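Local atomic coordinates of angiotensin-converting enzyme (Anopheles gambiae, PDB entry 6S1Y), a protein that probably acts as a zinc-dependent peptidase of the angiotensin-converting enzyme family, trimming peptides in the mosquito Anopheles gambiae. Residues N301-P306 with H361-L366; M289-D294 with T308-S313; V354-L359 with V390-V395. All blocks are in the same frame, centred on the assembly; numbering follows the deposited sequence.

Contact 1: N301-P306 with H361-L366. With ZN (zinc ion), chain G; NAG (2-acetamido-2-deoxy-beta-D-glucopyranose), chain C; KSN ((2~{S})-2-[[(4~{S})-4-azanyl-5-oxidanyl-5-oxidanylidene-pentanoyl]amino]pentanedioic acid), chain H.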
loop_
_atom_site.group_PDB
_atom_site.type_symbol
_atom_site.label_atom_id
_atom_site.label_comp_id
_atom_site.label_asym_id
_atom_site.label_seq_id
_atom_site.Cartn_x
_atom_site.Cartn_y
_atom_site.Cartn_z
ATOM N N ASN A 301 25.020 1.513 -0.675
ATOM C CA ASN A 301 25.733 0.240 -0.781
ATOM C C ASN A 301 24.763 -0.934 -0.843
ATOM O O ASN A 301 24.990 -1.985 -0.244
ATOM C CB ASN A 301 26.717 0.042 0.368
ATOM C CG ASN A 301 27.779 -1.013 0.053
ATOM O OD1 ASN A 301 28.313 -1.050 -1.046
ATOM N ND2 ASN A 301 28.069 -1.879 1.027
ATOM N N MET A 302 23.679 -0.756 -1.580
ATOM C CA MET A 302 22.665 -1.779 -1.782
ATOM C C MET A 302 22.659 -2.152 -3.256
ATOM O O MET A 302 23.263 -1.476 -4.081
ATOM C CB MET A 302 21.284 -1.285 -1.297
ATOM C CG MET A 302 21.248 -1.006 0.231
ATOM S SD MET A 302 19.644 -0.478 0.952
ATOM C CE MET A 302 18.765 -2.033 0.953
ATOM N N THR A 303 21.941 -3.226 -3.591
ATOM C CA THR A 303 22.111 -3.856 -4.890
ATOM C C THR A 303 21.586 -2.980 -6.017
ATOM O O THR A 303 20.449 -2.502 -5.967
ATOM C CB THR A 303 21.404 -5.205 -4.924
ATOM O OG1 THR A 303 21.942 -6.049 -3.902
ATOM C CG2 THR A 303 21.570 -5.861 -6.300
ATOM N N LYS A 304 22.418 -2.786 -7.039
ATOM C CA LYS A 304 22.014 -2.123 -8.269
ATOM C C LYS A 304 21.020 -2.991 -9.032
ATOM O O LYS A 304 21.068 -4.219 -8.974
ATOM C CB LYS A 304 23.247 -1.856 -9.146
ATOM C CG LYS A 304 22.983 -1.053 -10.413
ATOM C CD LYS A 304 23.948 -1.441 -11.537
ATOM C CE LYS A 304 24.632 -0.220 -12.151
ATOM N NZ LYS A 304 23.699 0.915 -12.431
ATOM N N LEU A 305 20.121 -2.345 -9.771
ATOM C CA LEU A 305 19.100 -3.109 -10.492
ATOM C C LEU A 305 19.763 -3.951 -11.580
ATOM O O LEU A 305 20.541 -3.417 -12.368
ATOM C CB LEU A 305 18.052 -2.177 -11.118
ATOM C CG LEU A 305 17.107 -1.456 -10.149
ATOM C CD1 LEU A 305 16.254 -0.436 -10.874
ATOM C CD2 LEU A 305 16.213 -2.452 -9.421
ATOM N N PRO A 306 19.461 -5.243 -11.674
ATOM C CA PRO A 306 20.004 -6.055 -12.776
ATOM C C PRO A 306 19.414 -5.656 -14.113
ATOM O O PRO A 306 18.352 -5.027 -14.207
ATOM C CB PRO A 306 19.592 -7.483 -12.406
ATOM C CG PRO A 306 18.292 -7.292 -11.575
ATOM C CD PRO A 306 18.518 -6.002 -10.817
ATOM N N HIS A 361 10.260 -2.690 -2.949
ATOM C CA HIS A 361 9.888 -4.094 -3.126
ATOM C C HIS A 361 10.987 -4.840 -3.894
ATOM O O HIS A 361 11.452 -5.903 -3.472
ATOM C CB HIS A 361 8.549 -4.211 -3.886
ATOM C CG HIS A 361 7.319 -3.882 -3.083
ATOM N ND1 HIS A 361 7.055 -4.439 -1.850
ATOM C CD2 HIS A 361 6.242 -3.113 -3.382
ATOM C CE1 HIS A 361 5.886 -4.004 -1.413
ATOM N NE2 HIS A 361 5.376 -3.193 -2.321
ATOM N N ILE A 362 11.417 -4.281 -5.034
ATOM C CA ILE A 362 12.449 -4.925 -5.845
ATOM C C ILE A 362 13.708 -5.162 -5.015
ATOM O O ILE A 362 14.242 -6.274 -4.970
ATOM C CB ILE A 362 12.768 -4.086 -7.095
ATOM C CG1 ILE A 362 11.560 -3.993 -8.022
ATOM C CG2 ILE A 362 13.957 -4.700 -7.838
ATOM C CD1 ILE A 362 11.115 -5.305 -8.604
ATOM N N GLN A 363 14.191 -4.117 -4.331
ATOM C CA GLN A 363 15.395 -4.248 -3.521
ATOM C C GLN A 363 15.235 -5.348 -2.483
ATOM O O GLN A 363 16.175 -6.096 -2.204
ATOM C CB GLN A 363 15.714 -2.923 -2.842
ATOM C CG GLN A 363 16.986 -2.949 -2.009
ATOM C CD GLN A 363 18.243 -3.143 -2.857
ATOM O OE1 GLN A 363 19.192 -3.805 -2.425
ATOM N NE2 GLN A 363 18.252 -2.559 -4.060
ATOM N N TYR A 364 14.059 -5.457 -1.880
ATOM C CA TYR A 364 13.851 -6.512 -0.901
ATOM C C TYR A 364 13.999 -7.870 -1.579
ATOM O O TYR A 364 14.714 -8.751 -1.087
ATOM C CB TYR A 364 12.476 -6.338 -0.258
ATOM C CG TYR A 364 12.292 -6.801 1.186
ATOM C CD1 TYR A 364 13.167 -7.685 1.801
ATOM C CD2 TYR A 364 11.199 -6.337 1.929
ATOM C CE1 TYR A 364 12.955 -8.107 3.131
ATOM C CE2 TYR A 364 10.985 -6.732 3.241
ATOM C CZ TYR A 364 11.856 -7.620 3.846
ATOM O OH TYR A 364 11.591 -7.987 5.157
ATOM N N TYR A 365 13.347 -8.040 -2.740
ATOM C CA TYR A 365 13.516 -9.253 -3.531
ATOM C C TYR A 365 15.001 -9.571 -3.715
ATOM O O TYR A 365 15.451 -10.691 -3.436
ATOM C CB TYR A 365 12.833 -9.099 -4.899
ATOM C CG TYR A 365 11.310 -8.879 -4.907
ATOM C CD1 TYR A 365 10.503 -9.286 -3.847
ATOM C CD2 TYR A 365 10.698 -8.250 -5.990
ATOM C CE1 TYR A 365 9.135 -9.079 -3.868
ATOM C CE2 TYR A 365 9.324 -8.047 -6.026
ATOM C CZ TYR A 365 8.550 -8.460 -4.965
ATOM O OH TYR A 365 7.190 -8.238 -5.016
ATOM N N LEU A 366 15.786 -8.581 -4.166
ATOM C CA LEU A 366 17.196 -8.826 -4.454
ATOM C C LEU A 366 17.964 -9.197 -3.198
ATOM O O LEU A 366 18.873 -10.033 -3.256
ATOM C CB LEU A 366 17.825 -7.609 -5.128
ATOM C CG LEU A 366 17.251 -7.328 -6.519
ATOM C CD1 LEU A 366 17.672 -5.955 -7.008
ATOM C CD2 LEU A 366 17.681 -8.406 -7.551
HETATM ZN ZN ZN G . 3.722 -2.102 -2.029
HETATM C C1 NAG C . 29.066 -2.921 0.906
HETATM C C2 NAG C . 30.151 -2.648 1.956
HETATM C C3 NAG C . 31.203 -3.756 1.943
HETATM C C4 NAG C . 30.561 -5.134 2.066
HETATM C C5 NAG C . 29.469 -5.288 1.002
HETATM C C6 NAG C . 28.677 -6.567 1.139
HETATM C C7 NAG C . 30.669 -0.327 2.584
HETATM C C8 NAG C . 31.348 0.941 2.174
HETATM N N2 NAG C . 30.769 -1.350 1.727
HETATM O O3 NAG C . 32.081 -3.540 3.042
HETATM O O4 NAG C . 31.555 -6.151 1.918
HETATM O O5 NAG C . 28.519 -4.215 1.111
HETATM O O6 NAG C . 27.661 -6.652 0.148
HETATM O O7 NAG C . 30.063 -0.424 3.647
HETATM C C10 KSN H . -0.028 -6.093 -5.578
HETATM C C13 KSN H . 2.020 -2.280 -3.880
HETATM C C17 KSN H . -2.454 2.347 -2.716
HETATM C C02 KSN H . -1.001 2.348 -2.228
HETATM C C03 KSN H . -0.160 1.127 -2.627
HETATM C C04 KSN H . -0.642 0.315 -3.818
HETATM C C05 KSN H . 0.351 0.224 -5.006
HETATM C C07 KSN H . 0.737 -2.317 -4.747
HETATM C C08 KSN H . 0.615 -3.569 -5.606
HETATM C C09 KSN H . 0.407 -4.850 -4.777
HETATM N N01 KSN H . -0.955 2.455 -0.765
HETATM N N06 KSN H . 0.939 -1.046 -5.455
HETATM O O11 KSN H . -0.533 -5.947 -6.735
HETATM O O12 KSN H . 0.096 -7.270 -5.093
HETATM O O14 KSN H . 3.077 -1.829 -4.400
HETATM O O15 KSN H . 2.027 -2.641 -2.688
HETATM O O16 KSN H . 0.599 1.213 -5.631
HETATM O O18 KSN H . -2.688 2.814 -3.864
HETATM O O19 KSN H . -3.432 1.919 -2.045
#

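Contact 2: M289-D294 with T308-S313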
loop_
_atom_site.group_PDB
_atom_site.type_symbol
_atom_site.label_atom_id
_atom_site.label_comp_id
_atom_site.label_asym_id
_atom_site.label_seq_id
_atom_site.Cartn_x
_atom_site.Cartn_y
_atom_site.Cartn_z
ATOM N N MET A 289 13.263 8.577 -13.932
ATOM C CA MET A 289 12.764 8.499 -12.557
ATOM C C MET A 289 13.231 7.220 -11.877
ATOM O O MET A 289 13.662 7.251 -10.717
ATOM C CB MET A 289 11.231 8.589 -12.540
ATOM C CG MET A 289 10.698 9.962 -12.880
ATOM S SD MET A 289 8.987 9.947 -13.451
ATOM C CE MET A 289 8.111 9.636 -11.901
ATOM N N PHE A 290 13.172 6.090 -12.587
ATOM C CA PHE A 290 13.666 4.840 -12.008
ATOM C C PHE A 290 15.184 4.845 -11.858
ATOM O O PHE A 290 15.717 4.270 -10.900
ATOM C CB PHE A 290 13.209 3.664 -12.870
ATOM C CG PHE A 290 11.751 3.323 -12.698
ATOM C CD1 PHE A 290 10.788 3.950 -13.457
ATOM C CD2 PHE A 290 11.353 2.381 -11.771
ATOM C CE1 PHE A 290 9.449 3.653 -13.297
ATOM C CE2 PHE A 290 10.025 2.079 -11.601
ATOM C CZ PHE A 290 9.064 2.716 -12.376
ATOM N N GLN A 291 15.893 5.495 -12.776
ATOM C CA GLN A 291 17.339 5.619 -12.644
ATOM C C GLN A 291 17.702 6.336 -11.358
ATOM O O GLN A 291 18.609 5.915 -10.636
ATOM C CB GLN A 291 17.903 6.355 -13.859
ATOM C CG GLN A 291 18.081 5.463 -15.078
ATOM C CD GLN A 291 18.379 6.229 -16.361
ATOM O OE1 GLN A 291 17.970 7.384 -16.536
ATOM N NE2 GLN A 291 19.088 5.573 -17.279
ATOM N N MET A 292 16.969 7.391 -11.014
ATOM C CA MET A 292 17.268 8.092 -9.768
ATOM C C MET A 292 16.940 7.258 -8.538
ATOM O O MET A 292 17.648 7.351 -7.531
ATOM C CB MET A 292 16.529 9.412 -9.737
ATOM C CG MET A 292 17.178 10.397 -10.688
ATOM S SD MET A 292 16.239 11.912 -10.791
ATOM C CE MET A 292 16.571 12.562 -9.151
ATOM N N GLY A 293 15.909 6.415 -8.591
ATOM C CA GLY A 293 15.654 5.530 -7.467
ATOM C C GLY A 293 16.705 4.439 -7.350
ATOM O O GLY A 293 17.067 4.028 -6.242
ATOM N N ASP A 294 17.190 3.939 -8.495
ATOM C CA ASP A 294 18.334 3.029 -8.508
ATOM C C ASP A 294 19.547 3.679 -7.853
ATOM O O ASP A 294 20.209 3.075 -7.003
ATOM C CB ASP A 294 18.651 2.632 -9.963
ATOM C CG ASP A 294 19.553 1.395 -10.070
ATOM O OD1 ASP A 294 19.750 0.686 -9.061
ATOM O OD2 ASP A 294 20.069 1.136 -11.188
ATOM N N THR A 308 18.121 -7.610 -16.355
ATOM C CA THR A 308 16.813 -8.244 -16.543
ATOM C C THR A 308 15.675 -7.291 -16.148
ATOM O O THR A 308 14.646 -7.205 -16.838
ATOM C CB THR A 308 16.741 -9.535 -15.726
ATOM O OG1 THR A 308 17.741 -10.450 -16.191
ATOM C CG2 THR A 308 15.387 -10.194 -15.868
ATOM N N PHE A 309 15.862 -6.529 -15.069
ATOM C CA PHE A 309 14.836 -5.583 -14.654
ATOM C C PHE A 309 14.509 -4.588 -15.763
ATOM O O PHE A 309 13.331 -4.308 -16.030
ATOM C CB PHE A 309 15.269 -4.821 -13.401
ATOM C CG PHE A 309 14.365 -3.686 -13.074
ATOM C CD1 PHE A 309 14.552 -2.444 -13.665
ATOM C CD2 PHE A 309 13.289 -3.867 -12.217
ATOM C CE1 PHE A 309 13.690 -1.394 -13.389
ATOM C CE2 PHE A 309 12.428 -2.818 -11.929
ATOM C CZ PHE A 309 12.622 -1.584 -12.515
ATOM N N TRP A 310 15.545 -3.996 -16.388
ATOM C CA TRP A 310 15.320 -3.015 -17.444
ATOM C C TRP A 310 14.757 -3.655 -18.712
ATOM O O TRP A 310 13.994 -3.008 -19.440
ATOM C CB TRP A 310 16.619 -2.268 -17.773
ATOM C CG TRP A 310 17.164 -1.476 -16.623
ATOM C CD1 TRP A 310 18.233 -1.794 -15.839
ATOM C CD2 TRP A 310 16.643 -0.246 -16.115
ATOM N NE1 TRP A 310 18.422 -0.829 -14.881
ATOM C CE2 TRP A 310 17.449 0.128 -15.022
ATOM C CE3 TRP A 310 15.562 0.574 -16.472
ATOM C CZ2 TRP A 310 17.210 1.291 -14.284
ATOM C CZ3 TRP A 310 15.339 1.720 -15.756
ATOM C CH2 TRP A 310 16.159 2.077 -14.670
ATOM N N ASP A 311 15.130 -4.910 -19.003
ATOM C CA ASP A 311 14.692 -5.533 -20.252
ATOM C C ASP A 311 13.203 -5.842 -20.217
ATOM O O ASP A 311 12.482 -5.576 -21.177
ATOM C CB ASP A 311 15.441 -6.841 -20.519
ATOM C CG ASP A 311 16.913 -6.642 -20.809
ATOM O OD1 ASP A 311 17.307 -5.553 -21.316
ATOM O OD2 ASP A 311 17.672 -7.609 -20.523
ATOM N N LYS A 312 12.736 -6.418 -19.103
ATOM C CA LYS A 312 11.420 -7.032 -19.016
ATOM C C LYS A 312 10.398 -6.214 -18.232
ATOM O O LYS A 312 9.218 -6.566 -18.241
ATOM C CB LYS A 312 11.558 -8.433 -18.386
ATOM C CG LYS A 312 12.453 -9.377 -19.195
ATOM C CD LYS A 312 12.656 -10.713 -18.487
ATOM C CE LYS A 312 13.492 -11.676 -19.338
ATOM N NZ LYS A 312 13.899 -12.915 -18.591
ATOM N N SER A 313 10.801 -5.129 -17.576
ATOM C CA SER A 313 9.851 -4.293 -16.857
ATOM C C SER A 313 9.001 -3.467 -17.809
ATOM O O SER A 313 9.390 -3.172 -18.938
ATOM C CB SER A 313 10.563 -3.359 -15.881
ATOM O OG SER A 313 11.016 -4.077 -14.736
HETATM O O HOH W 1 20.569 -0.757 -12.966
#

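Contact 3: V354-L359 with V390-V395. With ZN (zinc ion), chain G; KSN ((2~{S})-2-[[(4~{S})-4-azanyl-5-oxidanyl-5-oxidanylidene-pentanoyl]amino]pentanedioic acid), chain H.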
loop_
_atom_site.group_PDB
_atom_site.type_symbol
_atom_site.label_atom_id
_atom_site.label_comp_id
_atom_site.label_asym_id
_atom_site.label_seq_id
_atom_site.Cartn_x
_atom_site.Cartn_y
_atom_site.Cartn_z
ATOM N N VAL A 354 5.782 6.808 -5.809
ATOM C CA VAL A 354 5.388 5.439 -6.142
ATOM C C VAL A 354 6.588 4.671 -6.692
ATOM O O VAL A 354 6.824 3.518 -6.323
ATOM C CB VAL A 354 4.207 5.430 -7.129
ATOM C CG1 VAL A 354 3.952 4.025 -7.620
ATOM C CG2 VAL A 354 2.930 5.996 -6.468
ATOM N N VAL A 355 7.383 5.316 -7.560
ATOM C CA VAL A 355 8.587 4.678 -8.094
ATOM C C VAL A 355 9.420 4.106 -6.961
ATOM O O VAL A 355 9.768 2.919 -6.954
ATOM C CB VAL A 355 9.384 5.679 -8.951
ATOM C CG1 VAL A 355 10.781 5.164 -9.271
ATOM C CG2 VAL A 355 8.624 5.961 -10.257
ATOM N N HIS A 356 9.708 4.932 -5.958
ATOM C CA HIS A 356 10.499 4.479 -4.820
ATOM C C HIS A 356 9.800 3.368 -4.043
ATOM O O HIS A 356 10.445 2.398 -3.635
ATOM C CB HIS A 356 10.798 5.651 -3.893
ATOM C CG HIS A 356 11.813 6.597 -4.442
ATOM N ND1 HIS A 356 11.491 7.577 -5.349
ATOM C CD2 HIS A 356 13.147 6.697 -4.233
ATOM C CE1 HIS A 356 12.583 8.248 -5.672
ATOM N NE2 HIS A 356 13.599 7.734 -5.005
ATOM N N HIS A 357 8.494 3.500 -3.796
ATOM C CA HIS A 357 7.769 2.431 -3.104
ATOM C C HIS A 357 8.011 1.095 -3.795
ATOM O O HIS A 357 8.359 0.092 -3.155
ATOM C CB HIS A 357 6.262 2.739 -3.054
ATOM C CG HIS A 357 5.431 1.623 -2.487
ATOM N ND1 HIS A 357 5.158 1.504 -1.140
ATOM C CD2 HIS A 357 4.828 0.566 -3.086
ATOM C CE1 HIS A 357 4.425 0.423 -0.935
ATOM N NE2 HIS A 357 4.206 -0.161 -2.099
ATOM N N GLU A 358 7.820 1.070 -5.119
ATOM C CA GLU A 358 7.971 -0.170 -5.877
ATOM C C GLU A 358 9.426 -0.645 -5.903
ATOM O O GLU A 358 9.693 -1.844 -5.752
ATOM C CB GLU A 358 7.434 0.038 -7.293
ATOM C CG GLU A 358 5.962 0.437 -7.370
ATOM C CD GLU A 358 5.032 -0.575 -6.717
ATOM O OE1 GLU A 358 5.406 -1.761 -6.629
ATOM O OE2 GLU A 358 3.921 -0.183 -6.277
ATOM N N LEU A 359 10.383 0.273 -6.066
ATOM C CA LEU A 359 11.784 -0.138 -6.091
ATOM C C LEU A 359 12.217 -0.676 -4.745
ATOM O O LEU A 359 13.196 -1.422 -4.682
ATOM C CB LEU A 359 12.715 1.019 -6.477
ATOM C CG LEU A 359 12.753 1.419 -7.948
ATOM C CD1 LEU A 359 13.510 2.739 -8.162
ATOM C CD2 LEU A 359 13.382 0.308 -8.796
ATOM N N VAL A 390 10.511 4.340 3.282
ATOM C CA VAL A 390 11.607 4.917 4.066
ATOM C C VAL A 390 12.475 5.801 3.183
ATOM O O VAL A 390 12.813 6.931 3.548
ATOM C CB VAL A 390 12.434 3.810 4.743
ATOM C CG1 VAL A 390 13.741 4.377 5.280
ATOM C CG2 VAL A 390 11.617 3.160 5.875
ATOM N N LEU A 391 12.824 5.318 1.988
ATOM C CA LEU A 391 13.552 6.182 1.067
ATOM C C LEU A 391 12.732 7.422 0.739
ATOM O O LEU A 391 13.267 8.534 0.701
ATOM C CB LEU A 391 13.927 5.448 -0.225
ATOM C CG LEU A 391 14.848 4.228 -0.161
ATOM C CD1 LEU A 391 15.671 4.088 -1.450
ATOM C CD2 LEU A 391 15.735 4.278 1.037
ATOM N N SER A 392 11.429 7.245 0.473
ATOM C CA SER A 392 10.606 8.391 0.097
ATOM C C SER A 392 10.584 9.446 1.192
ATOM O O SER A 392 10.475 10.643 0.890
ATOM C CB SER A 392 9.175 7.949 -0.217
ATOM O OG SER A 392 9.129 7.261 -1.446
ATOM N N LEU A 393 10.676 9.034 2.464
ATOM C CA LEU A 393 10.779 10.019 3.548
ATOM C C LEU A 393 12.015 10.906 3.388
ATOM O O LEU A 393 11.944 12.114 3.619
ATOM C CB LEU A 393 10.790 9.323 4.913
ATOM C CG LEU A 393 9.416 8.825 5.392
ATOM C CD1 LEU A 393 9.518 8.012 6.676
ATOM C CD2 LEU A 393 8.470 9.975 5.625
ATOM N N SER A 394 13.163 10.330 3.007
ATOM C CA SER A 394 14.354 11.148 2.783
ATOM C C SER A 394 14.198 11.994 1.523
ATOM O O SER A 394 14.523 13.189 1.527
ATOM C CB SER A 394 15.613 10.273 2.669
ATOM O OG SER A 394 16.041 9.765 3.927
ATOM N N VAL A 395 13.694 11.385 0.441
ATOM C CA VAL A 395 13.565 12.082 -0.829
ATOM C C VAL A 395 12.658 13.289 -0.704
ATOM O O VAL A 395 12.787 14.256 -1.461
ATOM C CB VAL A 395 13.026 11.133 -1.918
ATOM C CG1 VAL A 395 12.654 11.940 -3.133
ATOM C CG2 VAL A 395 14.044 10.090 -2.290
HETATM ZN ZN ZN G . 3.722 -2.102 -2.029
HETATM C C10 KSN H . -0.028 -6.093 -5.578
HETATM C C13 KSN H . 2.020 -2.280 -3.880
HETATM C C17 KSN H . -2.454 2.347 -2.716
HETATM C C02 KSN H . -1.001 2.348 -2.228
HETATM C C03 KSN H . -0.160 1.127 -2.627
HETATM C C04 KSN H . -0.642 0.315 -3.818
HETATM C C05 KSN H . 0.351 0.224 -5.006
HETATM C C07 KSN H . 0.737 -2.317 -4.747
HETATM C C08 KSN H . 0.615 -3.569 -5.606
HETATM C C09 KSN H . 0.407 -4.850 -4.777
HETATM N N01 KSN H . -0.955 2.455 -0.765
HETATM N N06 KSN H . 0.939 -1.046 -5.455
HETATM O O11 KSN H . -0.533 -5.947 -6.735
HETATM O O12 KSN H . 0.096 -7.270 -5.093
HETATM O O14 KSN H . 3.077 -1.829 -4.400
HETATM O O15 KSN H . 2.027 -2.641 -2.688
HETATM O O16 KSN H . 0.599 1.213 -5.631
HETATM O O18 KSN H . -2.688 2.814 -3.864
HETATM O O19 KSN H . -3.432 1.919 -2.045
#

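Contact 1: N301-P306 with H361-L366
The side-chain amide of Gln363 clasps the backbone of Thr303 at both ends. Gln363 NE2 donates to Thr303 O at 2.9 Å, nearly straight (168°), on a lone pair in the carbonyl plane, with the oxygen almost in the plane of the amide. In return Thr303 N donates to Gln363 OE1 at 3.0 Å, a more bent bond that arrives somewhat tilted from the carbonyl plane. Gln363 gets there by starting opposite its own backbone nitrogen (chi1 -178°) and then bending at chi2. Gln367, one turn on, also donates to OE1, which helps fix the rotation of the amide. Met302 flanks the clasp, its CE 3.6 Å from Gln363 CG. Toward Pro306 the contact becomes apolar: Leu366 CD1 lies 3.9 Å from Pro306 CD, and the Leu305 and Ile362 side chains cross at about a right angle, CD2 of the first 3.6 Å from CG2 of the second. Further out, Asn301 is the C-prime residue of the Schellman motif ending helix 286-299 and carries a glycan on ND2. The other segment begins with His361, whose NE2 binds zinc. The loop passes across helix 349-368, with strand 339-342 against Ile362 and Pro306 and helix 536-547 against Met302 and Tyr364.

Contact 2: M289-D294 with T308-S313
Trp310 reaches across to helix 289-294 with the far end of its indole. Trp310 CH2 comes within 3.8 Å of Phe290 CB and 3.9 Å of Gln291 CG, both approaching the ring obliquely. With CG opposite its carbonyl carbon (chi1 -62°), the indole is carried out toward the other helix although the side chain does not start in that direction. Gln291, extended beyond CG, crosses it at about a right angle. The pyrrole nitrogen is served by a water: Trp310 NE1 donates to it at 2.9 Å, and the water donates on to Asp294 OD2 at 2.6 Å, so a polar bridge runs beside the apolar contact. The other carboxylate oxygen, OD1, accepts from Leu305 N, which holds the acid in place, while Lys304 makes a long, weak ion pair with OD2.

Phe309 takes a different rotamer, CG opposite the backbone nitrogen (chi1 170°), and its CD1 sits 3.9 Å above the centre of the Trp310 ring. Its CZ meets Phe290 CD2 at 4.2 Å, the Phe290 atom lying at the edge of the Phe309 ring. Ser313 OG rises over a face of that same ring, donates to Phe309 O at 2.7 Å and is itself hydrogen-bonded to Ile341 N of strand 339-342; this carbonyl of Phe309 also accepts from Ser313 N.

The two helical segments run nearly antiparallel (165°), their axes 13.0 Å apart, and large rings span the gap. Strand 339-342 packs against Phe290 and Phe309 through Ile341, and helix 349-368 borders Met289 and Phe290 through Val355.

Contact 3: V354-L359 with V390-V395
The zinc ion is gripped by His357 NE2 at 2.0 Å, by His361 and Glu385, and by one carboxylate of the bound ligand, with KSN O15 at 1.9 Å and O14 longer. His357 places CG opposite its backbone nitrogen (chi1 174°), swinging the ring toward the metal, and Asp389, on the partner helix, accepts from ND1 as a second-shell residue. Glu358 OE2 comes to 2.6 Å from KSN O14 and receives a weak bond from KSN N06.

The next residue back, His356, turns from the other side of the helix onto Ser392 and Val395. Val395 CG2 approaches His356 NE2 to 3.6 Å, its side chain coming from the opposite direction, and Ser392 OG stands 3.4 Å from His356 CB. Leu391 CB lies near CD2 of the same ring. His356 ND1 is taken by Phe352 O one turn earlier, which fixes the tilt of the imidazole. The helical segments run roughly antiparallel at 147°, with axes 8.9 Å apart. This is the HExxH zinc site of gluzincin peptidases: helix 349-368 supplies both histidines and helix 381-395 the third ligand, the glutamate.

Overall arrangement
From the N terminus, contact 2 is the first to close, joining helix 286-299 to the short helix 307-312 with 13 residues between its segments, seven of them the loop 300-306. Contact 1 opens in that loop, at 301-306, and closes only at 361-366, so the two cross. Contact 3 opens at 354-359, before contact 1 closes, and ends at 390-395; it crosses contact 1 and follows contact 2 in series. Helix 349-368 serves contacts 1 and 3. Leucines join the three: Leu305 CD1 packs on Leu359 CD2 at 3.6 Å and also on Trp310, while Leu359 CD1 reaches Gly293. Together they tie helices 286-299, 307-312 and 381-395 round the zinc-binding helix.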